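VP5 (Halorubrum pleomorphic virus 2, PDB 6QGI) is an envelope protein of a pleomorphic virus of haloarchaea and probably drives fusion of the viral envelope with the host cell membrane. Local coordinates at residues A[35-40]-A[132-137]; A[300-305]-A[449-454]. One frame throughout, in Å; residues are numbered along the deposited sequence.

Overall arrangement
The two contacts lie on opposite sides of the chain's centre, their own centres 53 Å apart and their nearest atoms about 34 Å apart, so neither touches the other. They also follow in series along the chain. Contact 1 (35-40 with 132-137) closes a largely helical excursion within the N-terminal family region, joining the start of helix 37-60 to the turn after helix 91-133. Contact 2 (300-305 with 449-454) spans a part of the chain that has strands and no helices, and pairs strand 301-307 with strand 443-450. The glycan-bearing Asn396 belongs to the chain between the two segments of contact 2.

Contact 1 of 2, residues A[35-40]-A[132-137]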
loop_
_atom_site.group_PDB
_atom_site.type_symbol
_atom_site.label_atom_id
_atom_site.label_comp_id
_atom_site.label_asym_id
_atom_site.label_seq_id
_atom_site.Cartn_x
_atom_site.Cartn_y
_atom_site.Cartn_z
ATOM N N LEU A 35 -19.158 -25.184 4.535
ATOM C CA LEU A 35 -19.632 -24.057 5.330
ATOM C C LEU A 35 -21.149 -23.891 5.211
ATOM O O LEU A 35 -21.754 -24.397 4.259
ATOM C CB LEU A 35 -18.941 -22.762 4.865
ATOM C CG LEU A 35 -17.439 -22.648 5.034
ATOM C CD1 LEU A 35 -16.932 -21.404 4.369
ATOM C CD2 LEU A 35 -17.058 -22.632 6.496
ATOM N N THR A 36 -21.767 -23.161 6.166
ATOM C CA THR A 36 -23.201 -22.856 6.092
ATOM C C THR A 36 -23.378 -21.841 4.963
ATOM O O THR A 36 -22.402 -21.178 4.586
ATOM C CB THR A 36 -23.792 -22.363 7.438
ATOM O OG1 THR A 36 -23.163 -21.150 7.846
ATOM C CG2 THR A 36 -23.713 -23.405 8.550
ATOM N N ALA A 37 -24.594 -21.743 4.402
ATOM C CA ALA A 37 -24.906 -20.819 3.312
ATOM C C ALA A 37 -24.461 -19.375 3.628
ATOM O O ALA A 37 -23.674 -18.816 2.870
ATOM C CB ALA A 37 -26.395 -20.857 3.002
ATOM N N ASP A 38 -24.885 -18.814 4.780
ATOM C CA ASP A 38 -24.544 -17.446 5.192
ATOM C C ASP A 38 -23.029 -17.247 5.402
ATOM O O ASP A 38 -22.480 -16.258 4.909
ATOM C CB ASP A 38 -25.311 -17.044 6.467
ATOM C CG ASP A 38 -25.245 -15.557 6.769
ATOM O OD1 ASP A 38 -25.838 -14.768 5.999
ATOM O OD2 ASP A 38 -24.599 -15.183 7.774
ATOM N N ALA A 39 -22.371 -18.179 6.125
ATOM C CA ALA A 39 -20.933 -18.156 6.428
ATOM C C ALA A 39 -20.086 -18.103 5.162
ATOM O O ALA A 39 -19.111 -17.357 5.140
ATOM C CB ALA A 39 -20.542 -19.368 7.257
ATOM N N LEU A 40 -20.460 -18.867 4.105
ATOM C CA LEU A 40 -19.718 -18.851 2.838
ATOM C C LEU A 40 -19.820 -17.476 2.182
ATOM O O LEU A 40 -18.806 -16.937 1.761
ATOM C CB LEU A 40 -20.182 -19.953 1.865
ATOM C CG LEU A 40 -19.445 -20.015 0.513
ATOM C CD1 LEU A 40 -17.967 -20.304 0.693
ATOM C CD2 LEU A 40 -20.076 -21.022 -0.411
ATOM N N VAL A 132 -19.716 -22.905 -6.486
ATOM C CA VAL A 132 -20.385 -23.893 -7.348
ATOM C C VAL A 132 -20.649 -25.197 -6.560
ATOM O O VAL A 132 -21.781 -25.689 -6.576
ATOM C CB VAL A 132 -19.592 -24.154 -8.664
ATOM C CG1 VAL A 132 -20.075 -25.411 -9.387
ATOM C CG2 VAL A 132 -19.671 -22.951 -9.596
ATOM N N ASN A 133 -19.624 -25.716 -5.841
ATOM C CA ASN A 133 -19.714 -26.951 -5.054
ATOM C C ASN A 133 -20.712 -26.854 -3.898
ATOM O O ASN A 133 -21.282 -27.888 -3.529
ATOM C CB ASN A 133 -18.349 -27.380 -4.525
ATOM C CG ASN A 133 -17.481 -28.025 -5.574
ATOM O OD1 ASN A 133 -17.889 -28.962 -6.272
ATOM N ND2 ASN A 133 -16.257 -27.542 -5.707
ATOM N N HIS A 134 -20.938 -25.633 -3.339
ATOM C CA HIS A 134 -21.923 -25.440 -2.263
ATOM C C HIS A 134 -23.321 -25.782 -2.789
ATOM O O HIS A 134 -23.726 -25.289 -3.850
ATOM C CB HIS A 134 -21.897 -24.024 -1.666
ATOM C CG HIS A 134 -22.548 -23.938 -0.319
ATOM N ND1 HIS A 134 -23.924 -23.963 -0.178
ATOM C CD2 HIS A 134 -21.987 -23.837 0.908
ATOM C CE1 HIS A 134 -24.154 -23.889 1.122
ATOM N NE2 HIS A 134 -23.020 -23.808 1.816
ATOM N N PRO A 135 -24.044 -26.664 -2.067
ATOM C CA PRO A 135 -25.358 -27.116 -2.549
ATOM C C PRO A 135 -26.468 -26.060 -2.546
ATOM O O PRO A 135 -27.413 -26.179 -3.332
ATOM C CB PRO A 135 -25.709 -28.239 -1.569
ATOM C CG PRO A 135 -24.946 -27.933 -0.334
ATOM C CD PRO A 135 -23.662 -27.356 -0.816
ATOM N N ASP A 136 -26.377 -25.054 -1.663
ATOM C CA ASP A 136 -27.431 -24.057 -1.510
ATOM C C ASP A 136 -27.126 -22.727 -2.187
ATOM O O ASP A 136 -28.000 -21.858 -2.219
ATOM C CB ASP A 136 -27.708 -23.812 -0.013
ATOM C CG ASP A 136 -27.866 -25.066 0.836
ATOM O OD1 ASP A 136 -28.465 -26.051 0.342
ATOM O OD2 ASP A 136 -27.398 -25.059 1.994
ATOM N N ILE A 137 -25.908 -22.553 -2.722
ATOM C CA ILE A 137 -25.484 -21.278 -3.300
ATOM C C ILE A 137 -24.866 -21.436 -4.692
ATOM O O ILE A 137 -24.182 -22.420 -4.974
ATOM C CB ILE A 137 -24.483 -20.616 -2.297
ATOM C CG1 ILE A 137 -25.218 -20.176 -1.025
ATOM C CG2 ILE A 137 -23.674 -19.441 -2.886
ATOM C CD1 ILE A 137 -24.346 -19.887 0.025
#
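The imidazole of His134 meets the backbone just ahead of helix 37-60, where NE2 donates to Leu35 O at 2.8 Å. The bond is bent, 139° at the hydrogen, and NE2 stands above the carbonyl plane instead of on a lone pair. Chi1 of -161° swings the ring anti to the backbone N of His134, across to the other segment. On the other side of the ring, ND1 accepts from Asp136 N at 3.1 Å in a straighter bond, so both ring nitrogens are engaged and the ring's rotation is fixed. Leu40 CD2 comes up obliquely to the ring, 3.6 Å from His134 CD2, the leucine and histidine side chains running antiparallel alongside one another. Ile137 CD1 lies over one face of the ring, near its rim. The same methyl packs against Ala37 CB at 3.7 Å and lies close to Ala37 O; chi1 of -69° with an extended chi2 carries it to Ala37 in the first turn of helix 37-60. Thr36 is the N-cap residue, its O accepting from Leu40 N. Leu40 also touches Pro31 and Thr130, and Ile137 reaches Val131 and Lys41, which ties the two helix ends together. With ND1 accepting and NE2 donating, the bonding is consistent with a neutral imidazole protonated on NE2; the contact combines one polar bond at the ring's edge with a small apolar patch of Ala37, Leu40 and Ile137.

Contact 2 of 2, residues A[300-305]-A[449-454]; sequences EREATI and TNTQTG
Glu300 O is gripped by two groups of one residue: Thr451 N donates to it at 3.1 Å and Thr451 OG1 at 3.2 Å, both from the same face of the carbonyl plane. The amide bond is fairly straight, 155° at the hydrogen, whereas the hydroxyl stands well above the plane. Chi1 of 48° places OG1 between the backbone N and carbonyl carbon of Thr451, which turns it toward Glu300 and lets CG2 rest on Glu302 CB at 3.8 Å. The Glu300 chain bends at chi2 and brings its carboxylate over the turn, where OE1 takes a weak bond from Gln452 N and lies against Gln452 CB. Asn450 OD1 accepts from the same Gln452 N, forming an Asx turn, and weakly from Thr453 N. This crowds two acceptors, Glu300 OE1 and Asn450 OD1, to 3.2 Å; the shared N-H probably eases their repulsion. Asn450 ND2 lies over one face of the Arg301 guanidinium, 4.0 Å from Arg301 NH2, the amide nearly upright to it (planes 79° apart). A water accepts from Asn450 ND2 and, weakly, from Arg301 NH2, while Arg301 NE forms a salt bridge with Asp298. Arg301 and Asn450 are a non-hydrogen-bonded antiparallel pair; next to them Glu302 N donates to Thr449 O and Thr449 N to Glu302 O, each at 2.8 Å. The contact sits at the surface, where strand 443-450 runs into its turn and the chain has just rounded a corner at Glu300. Farther along, strand 301-307 keeps its place between strands 443-450 and 312-320 through backbone hydrogen bonds of Thr304 with Asp446 and Lys447 and of Ala303 with Gly316.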
loop_
_atom_site.group_PDB
_atom_site.type_symbol
_atom_site.label_atom_id
_atom_site.label_comp_id
_atom_site.label_asym_id
_atom_site.label_seq_id
_atom_site.Cartn_x
_atom_site.Cartn_y
_atom_site.Cartn_z
ATOM N N GLU A 300 12.608 15.567 9.367
ATOM C CA GLU A 300 12.948 16.507 10.433
ATOM C C GLU A 300 11.766 17.232 11.090
ATOM O O GLU A 300 11.990 17.917 12.089
ATOM C CB GLU A 300 13.951 17.551 9.921
ATOM C CG GLU A 300 15.398 17.217 10.257
ATOM C CD GLU A 300 15.743 17.022 11.727
ATOM O OE1 GLU A 300 15.213 17.771 12.580
ATOM O OE2 GLU A 300 16.557 16.117 12.022
ATOM N N ARG A 301 10.532 17.094 10.572
ATOM C CA ARG A 301 9.401 17.781 11.194
ATOM C C ARG A 301 8.272 16.820 11.551
ATOM O O ARG A 301 7.568 16.317 10.671
ATOM C CB ARG A 301 8.885 18.935 10.324
ATOM C CG ARG A 301 9.638 20.236 10.566
ATOM C CD ARG A 301 9.876 21.004 9.281
ATOM N NE ARG A 301 10.885 20.345 8.448
ATOM C CZ ARG A 301 11.993 20.929 8.008
ATOM N NH1 ARG A 301 12.858 20.243 7.268
ATOM N NH2 ARG A 301 12.245 22.200 8.289
ATOM N N GLU A 302 8.117 16.565 12.863
ATOM C CA GLU A 302 7.073 15.710 13.414
ATOM C C GLU A 302 5.785 16.512 13.474
ATOM O O GLU A 302 5.760 17.623 14.017
ATOM C CB GLU A 302 7.459 15.165 14.799
ATOM C CG GLU A 302 6.618 13.973 15.234
ATOM C CD GLU A 302 6.683 13.638 16.711
ATOM O OE1 GLU A 302 7.708 13.070 17.152
ATOM O OE2 GLU A 302 5.699 13.931 17.428
ATOM N N ALA A 303 4.727 15.957 12.884
ATOM C CA ALA A 303 3.428 16.603 12.830
ATOM C C ALA A 303 2.364 15.763 13.490
ATOM O O ALA A 303 2.294 14.556 13.246
ATOM C CB ALA A 303 3.046 16.863 11.387
ATOM N N THR A 304 1.538 16.399 14.331
ATOM C CA THR A 304 0.399 15.751 14.976
ATOM C C THR A 304 -0.810 16.095 14.099
ATOM O O THR A 304 -1.064 17.276 13.841
ATOM C CB THR A 304 0.260 16.164 16.456
ATOM O OG1 THR A 304 0.087 17.579 16.547
ATOM C CG2 THR A 304 1.450 15.731 17.305
ATOM N N ILE A 305 -1.486 15.068 13.562
ATOM C CA ILE A 305 -2.629 15.255 12.660
ATOM C C ILE A 305 -3.931 14.780 13.305
ATOM O O ILE A 305 -3.912 13.928 14.192
ATOM C CB ILE A 305 -2.416 14.565 11.277
ATOM C CG1 ILE A 305 -2.149 13.038 11.410
ATOM C CG2 ILE A 305 -1.326 15.271 10.475
ATOM C CD1 ILE A 305 -2.416 12.197 10.163
ATOM N N THR A 449 6.514 20.248 14.637
ATOM C CA THR A 449 7.677 20.398 15.518
ATOM C C THR A 449 8.946 19.883 14.852
ATOM O O THR A 449 8.977 18.739 14.394
ATOM C CB THR A 449 7.446 19.656 16.859
ATOM O OG1 THR A 449 6.296 20.188 17.510
ATOM C CG2 THR A 449 8.647 19.740 17.803
ATOM N N ASN A 450 10.007 20.714 14.848
ATOM C CA ASN A 450 11.315 20.308 14.348
ATOM C C ASN A 450 11.934 19.426 15.432
ATOM O O ASN A 450 12.148 19.898 16.544
ATOM C CB ASN A 450 12.179 21.522 14.005
ATOM C CG ASN A 450 13.457 21.181 13.278
ATOM O OD1 ASN A 450 14.381 20.573 13.832
ATOM N ND2 ASN A 450 13.542 21.581 12.018
ATOM N N THR A 451 12.130 18.132 15.137
ATOM C CA THR A 451 12.631 17.119 16.079
ATOM C C THR A 451 14.045 17.399 16.638
ATOM O O THR A 451 14.324 16.979 17.761
ATOM C CB THR A 451 12.606 15.727 15.438
ATOM O OG1 THR A 451 13.193 15.789 14.135
ATOM C CG2 THR A 451 11.200 15.148 15.351
ATOM N N GLN A 452 14.928 18.087 15.884
ATOM C CA GLN A 452 16.299 18.364 16.342
ATOM C C GLN A 452 16.362 19.582 17.281
ATOM O O GLN A 452 16.930 19.475 18.369
ATOM C CB GLN A 452 17.254 18.560 15.151
ATOM C CG GLN A 452 18.730 18.628 15.544
ATOM C CD GLN A 452 19.682 18.573 14.375
ATOM O OE1 GLN A 452 19.289 18.583 13.200
ATOM N NE2 GLN A 452 20.973 18.528 14.682
ATOM N N THR A 453 15.811 20.729 16.849
ATOM C CA THR A 453 15.806 21.979 17.619
ATOM C C THR A 453 14.736 21.952 18.723
ATOM O O THR A 453 14.913 22.581 19.768
ATOM C CB THR A 453 15.593 23.185 16.690
ATOM O OG1 THR A 453 14.348 23.039 16.010
ATOM C CG2 THR A 453 16.725 23.359 15.679
ATOM N N GLY A 454 13.642 21.238 18.464
ATOM C CA GLY A 454 12.514 21.109 19.379
ATOM C C GLY A 454 11.519 22.248 19.279
ATOM O O GLY A 454 10.599 22.328 20.097
HETATM O O HOH W 1 12.134 23.845 10.535
#